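PDB 4BAX: glutamine synthetase from Streptomyces coelicolor, which belongs to the glutamine synthetase family, pairing a beta-grasp domain with a larger catalytic domain in an assembly of ten chains. Local coordinates for residues Glu102-Gln107 with Ala337-Gly342; Phe235-Met240 with Thr333-Leu338. One frame throughout, in Å; residues are numbered along the deposited sequence.

Contact 1: residues Glu102-Gln107 with Ala337-Gly342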
loop_
_atom_site.group_PDB
_atom_site.type_symbol
_atom_site.label_atom_id
_atom_site.label_comp_id
_atom_site.label_asym_id
_atom_site.label_seq_id
_atom_site.Cartn_x
_atom_site.Cartn_y
_atom_site.Cartn_z
ATOM N N GLU A 102 21.914 16.178 54.073
ATOM C CA GLU A 102 22.703 15.987 55.291
ATOM C C GLU A 102 22.409 17.051 56.340
ATOM O O GLU A 102 22.384 16.783 57.544
ATOM C CB GLU A 102 24.195 15.982 54.955
ATOM C CG GLU A 102 25.112 15.661 56.129
ATOM C CD GLU A 102 26.580 15.682 55.726
ATOM O OE1 GLU A 102 26.912 15.129 54.649
ATOM O OE2 GLU A 102 27.398 16.274 56.472
ATOM N N ARG A 103 22.240 18.274 55.857
ATOM C CA ARG A 103 21.993 19.408 56.714
ATOM C C ARG A 103 20.685 19.253 57.482
ATOM O O ARG A 103 20.563 19.714 58.627
ATOM C CB ARG A 103 21.992 20.691 55.886
ATOM C CG ARG A 103 21.252 21.817 56.553
ATOM C CD ARG A 103 22.195 22.584 57.458
ATOM N NE ARG A 103 21.535 23.716 58.104
ATOM C CZ ARG A 103 20.677 23.607 59.114
ATOM N NH1 ARG A 103 20.342 22.414 59.601
ATOM N NH2 ARG A 103 20.136 24.699 59.631
ATOM N N PHE A 104 19.714 18.597 56.854
ATOM C CA PHE A 104 18.379 18.470 57.433
ATOM C C PHE A 104 17.960 17.038 57.740
ATOM O O PHE A 104 16.769 16.747 57.834
ATOM C CB PHE A 104 17.344 19.148 56.528
ATOM C CG PHE A 104 17.438 20.646 56.543
ATOM C CD1 PHE A 104 17.172 21.353 57.700
ATOM C CD2 PHE A 104 17.875 21.341 55.428
ATOM C CE1 PHE A 104 17.280 22.726 57.725
ATOM C CE2 PHE A 104 17.987 22.715 55.451
ATOM C CZ PHE A 104 17.691 23.407 56.596
ATOM N N ALA A 105 18.935 16.154 57.929
ATOM C CA ALA A 105 18.629 14.741 58.114
ATOM C C ALA A 105 17.773 14.497 59.351
ATOM O O ALA A 105 16.977 13.559 59.371
ATOM C CB ALA A 105 19.906 13.917 58.169
ATOM N N ALA A 106 17.892 15.387 60.338
ATOM C CA ALA A 106 17.138 15.290 61.591
ATOM C C ALA A 106 15.609 15.404 61.419
ATOM O O ALA A 106 14.859 14.754 62.163
ATOM C CB ALA A 106 17.639 16.349 62.584
ATOM N N GLN A 107 15.152 16.210 60.449
ATOM C CA GLN A 107 13.716 16.357 60.164
ATOM C C GLN A 107 13.147 15.151 59.419
ATOM O O GLN A 107 11.925 14.959 59.339
ATOM C CB GLN A 107 13.422 17.662 59.434
ATOM C CG GLN A 107 13.815 18.884 60.231
ATOM C CD GLN A 107 13.308 20.179 59.628
ATOM O OE1 GLN A 107 12.115 20.337 59.354
ATOM N NE2 GLN A 107 14.220 21.130 59.441
ATOM N N ALA A 337 12.058 26.635 57.269
ATOM C CA ALA A 337 10.970 27.314 57.935
ATOM C C ALA A 337 10.528 26.545 59.172
ATOM O O ALA A 337 10.231 27.165 60.192
ATOM C CB ALA A 337 9.814 27.521 56.987
ATOM N N LEU A 338 10.544 25.214 59.109
ATOM C CA LEU A 338 10.167 24.371 60.263
ATOM C C LEU A 338 11.183 24.460 61.404
ATOM O O LEU A 338 10.835 24.394 62.589
ATOM C CB LEU A 338 9.937 22.912 59.836
ATOM C CG LEU A 338 8.725 22.662 58.929
ATOM C CD1 LEU A 338 8.836 21.335 58.172
ATOM C CD2 LEU A 338 7.447 22.713 59.767
ATOM N N GLU A 339 12.440 24.623 61.025
ATOM C CA GLU A 339 13.498 24.793 61.992
ATOM C C GLU A 339 13.264 26.093 62.766
ATOM O O GLU A 339 13.281 26.096 64.006
ATOM C CB GLU A 339 14.868 24.811 61.304
ATOM C CG GLU A 339 16.051 24.468 62.199
ATOM C CD GLU A 339 17.339 24.221 61.416
ATOM O OE1 GLU A 339 17.893 25.210 60.890
ATOM O OE2 GLU A 339 17.816 23.062 61.347
ATOM N N LYS A 340 12.945 27.163 62.045
ATOM C CA LYS A 340 12.680 28.447 62.662
ATOM C C LYS A 340 11.479 28.363 63.587
ATOM O O LYS A 340 11.508 28.897 64.694
ATOM C CB LYS A 340 12.439 29.510 61.597
ATOM C CG LYS A 340 13.688 29.796 60.786
ATOM C CD LYS A 340 13.431 30.852 59.717
ATOM C CE LYS A 340 14.705 31.151 58.923
ATOM N NZ LYS A 340 15.726 31.855 59.761
ATOM N N ALA A 341 10.456 27.637 63.157
ATOM C CA ALA A 341 9.226 27.492 63.942
ATOM C C ALA A 341 9.394 26.535 65.134
ATOM O O ALA A 341 8.532 26.475 66.012
ATOM C CB ALA A 341 8.082 27.025 63.042
ATOM N N GLY A 342 10.504 25.798 65.175
ATOM C CA GLY A 342 10.718 24.869 66.271
ATOM C C GLY A 342 9.964 23.571 66.059
ATOM O O GLY A 342 9.883 22.725 66.954
#

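Contact 2: residues Phe235-Met240 with Thr333-Leu338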
loop_
_atom_site.group_PDB
_atom_site.type_symbol
_atom_site.label_atom_id
_atom_site.label_comp_id
_atom_site.label_asym_id
_atom_site.label_seq_id
_atom_site.Cartn_x
_atom_site.Cartn_y
_atom_site.Cartn_z
ATOM N N PHE A 235 5.349 15.333 50.191
ATOM C CA PHE A 235 6.417 15.654 51.114
ATOM C C PHE A 235 5.989 15.717 52.571
ATOM O O PHE A 235 4.930 16.274 52.885
ATOM C CB PHE A 235 7.055 16.971 50.704
ATOM C CG PHE A 235 7.887 17.583 51.768
ATOM C CD1 PHE A 235 9.141 17.086 52.057
ATOM C CD2 PHE A 235 7.399 18.655 52.508
ATOM C CE1 PHE A 235 9.912 17.663 53.044
ATOM C CE2 PHE A 235 8.166 19.234 53.506
ATOM C CZ PHE A 235 9.426 18.738 53.772
ATOM N N SER A 236 6.834 15.182 53.450
ATOM C CA SER A 236 6.608 15.264 54.891
ATOM C C SER A 236 7.928 15.166 55.645
ATOM O O SER A 236 8.932 14.661 55.135
ATOM C CB SER A 236 5.625 14.177 55.390
ATOM O OG SER A 236 6.228 12.880 55.482
ATOM N N THR A 237 7.886 15.626 56.888
ATOM C CA THR A 237 8.984 15.491 57.818
ATOM C C THR A 237 8.377 14.732 58.983
ATOM O O THR A 237 7.160 14.533 59.003
ATOM C CB THR A 237 9.486 16.853 58.328
ATOM O OG1 THR A 237 8.404 17.546 58.978
ATOM C CG2 THR A 237 10.083 17.699 57.184
ATOM N N LYS A 238 9.202 14.329 59.953
ATOM C CA LYS A 238 8.722 13.559 61.102
ATOM C C LYS A 238 7.645 14.371 61.838
ATOM O O LYS A 238 6.594 13.833 62.219
ATOM C CB LYS A 238 9.879 13.230 62.040
ATOM C CG LYS A 238 9.537 12.266 63.172
ATOM C CD LYS A 238 10.718 12.090 64.148
ATOM C CE LYS A 238 11.116 13.416 64.825
ATOM N NZ LYS A 238 10.145 13.935 65.851
ATOM N N ALA A 239 7.901 15.674 61.985
ATOM C CA ALA A 239 6.960 16.594 62.615
ATOM C C ALA A 239 5.633 16.701 61.853
ATOM O O ALA A 239 4.551 16.718 62.452
ATOM C CB ALA A 239 7.595 17.974 62.763
ATOM N N MET A 240 5.710 16.741 60.533
ATOM C CA MET A 240 4.508 16.803 59.713
ATOM C C MET A 240 3.677 15.518 59.838
ATOM O O MET A 240 2.449 15.549 59.870
ATOM C CB MET A 240 4.873 17.088 58.261
ATOM C CG MET A 240 5.403 18.498 58.071
ATOM S SD MET A 240 6.187 18.734 56.468
ATOM C CE MET A 240 4.724 18.779 55.401
ATOM N N THR A 333 13.386 25.109 51.470
ATOM C CA THR A 333 12.352 26.032 51.883
ATOM C C THR A 333 11.590 25.573 53.123
ATOM O O THR A 333 11.598 26.251 54.154
ATOM C CB THR A 333 11.377 26.319 50.705
ATOM O OG1 THR A 333 12.085 26.944 49.620
ATOM C CG2 THR A 333 10.187 27.178 51.150
ATOM N N CYS A 334 11.022 24.376 53.062
ATOM C CA CYS A 334 10.159 23.901 54.134
ATOM C C CYS A 334 10.882 23.591 55.446
ATOM O O CYS A 334 10.479 24.081 56.508
ATOM C CB CYS A 334 9.362 22.676 53.668
ATOM S SG CYS A 334 8.300 22.977 52.241
ATOM N N CYS A 335 11.969 22.820 55.351
ATOM C CA CYS A 335 12.710 22.375 56.536
ATOM C C CYS A 335 13.336 23.548 57.281
ATOM O O CYS A 335 13.427 23.554 58.511
ATOM C CB CYS A 335 13.795 21.360 56.155
ATOM S SG CYS A 335 13.218 19.731 55.664
ATOM N N THR A 336 13.752 24.553 56.518
ATOM C CA THR A 336 14.310 25.760 57.101
ATOM C C THR A 336 13.231 26.499 57.878
ATOM O O THR A 336 13.440 26.897 59.024
ATOM C CB THR A 336 14.883 26.689 56.020
ATOM O OG1 THR A 336 16.105 26.130 55.518
ATOM C CG2 THR A 336 15.149 28.068 56.572
ATOM N N ALA A 337 12.058 26.635 57.269
ATOM C CA ALA A 337 10.970 27.314 57.935
ATOM C C ALA A 337 10.528 26.545 59.172
ATOM O O ALA A 337 10.231 27.165 60.192
ATOM C CB ALA A 337 9.814 27.521 56.987
ATOM N N LEU A 338 10.544 25.214 59.109
ATOM C CA LEU A 338 10.167 24.371 60.263
ATOM C C LEU A 338 11.183 24.460 61.404
ATOM O O LEU A 338 10.835 24.394 62.589
ATOM C CB LEU A 338 9.937 22.912 59.836
ATOM C CG LEU A 338 8.725 22.662 58.929
ATOM C CD1 LEU A 338 8.836 21.335 58.172
ATOM C CD2 LEU A 338 7.447 22.713 59.767
#

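Contact 1: residues Glu102-Gln107 with Ala337-Gly342
Arg103 and Glu339 join the ends of two helices of the glutamine synthetase fold, 94-103 and the C-terminal 323-341, by a bidentate salt bridge. Followed outward, Glu339 first sets CB at 4.2 Å from Gln107 NE2. The chain then runs extended, with CG anti to the backbone N (chi1 -158°), and carries the carboxylate to the guanidinium. There OE1 takes NH2 of Arg103 at 2.6 Å and OE2 takes NH1 of Arg103 at 3.1 Å, each through its syn lone pair. The grip is end-on, NH1 and NH2 taking one oxygen each, with the two planes 18° apart. The bend at chi2 of Arg103 (88°) turns one face of the guanidinium to Phe104 CE1, 3.5 Å above its plane, and Arg103 CG lies over the Phe104 ring face toward its rim. Phe104 CE1 is also 3.7 Å from Glu339 OE2. This charged pair lies at the exposed margin; inward, Phe104 and Gln107 are buried. While Gln107 NE2 finds its partner in the backbone O of Cys335, one turn before Glu339, Gln107 OE1 rests against Leu338, 3.4 Å from CB and 3.6 Å from CD1.

Contact 2: residues Phe235-Met240 with Thr333-Leu338
A strand-to-helix turn of the catalytic domain, where strand 231-236 gives way to helix 238-242, packs here on the C-terminal helix 323-341 through a small buried apolar core. Phe235, next to last in the strand, carries its ring onto Cys334 and Cys335, CG anti to the backbone N (chi1 164°). CE2 of Phe235 is 3.6 Å from CB of Cys334, while SG of Cys334 lies 4.9 Å from the ring centroid and 48° off the normal, an oblique sulfur-aromatic contact. Cys335 comes instead to the edge of the same ring, its SG near the ring plane and 4.4 Å from CZ of Phe235. That sulfur also touches the methyl of Thr237, with CG2 to SG at 4.0 Å. As the N-cap of helix 238-242, Thr237 uses OG1 to accept from Met240 N at 3.2 Å. The same OG1 touches CD1 of Leu338 at 3.9 Å, and CG2 meets that methyl as well as the Cys335 sulfur. Thr237 and Leu338 thus reach toward each other tip to tip, and CD1 of Leu338 also meets SD of Met240 at 4.1 Å, the two side chains crossing at about a right angle. All six touching residues are buried, and they meet through methyl, sulfur and ring atoms, with the Thr237 hydroxyl among them. Around it, Phe111 of strand 110-121 meets the Phe235 ring, backbone bonds tie Phe235 to Ile312 on strand 312-314, and helix 244-253 covers Met240 through Ala250 and Cys334 through Ser253.

How the contacts relate
Contacts 1 and 2 share Ala337 and Leu338 and use overlapping segments, 337-342 and 333-338, of the C-terminal helix; their centres are 6 Å apart. Gln107 joins them directly. Its NE2 is hydrogen-bonded to Cys335 O at 2.7 Å, and its backbone O lies 2.9 Å from Lys238 N, probably bonding the first turn of helix 238-242. Phe104 adds a second link, with CZ 3.3 Å from Thr336 OG1. Segments 102-107 and 235-240 thus meet each other as well as the helix, and Leu338 packs against both. The polar, partly exposed edge belongs to contact 1 and the buried apolar interior to contact 2.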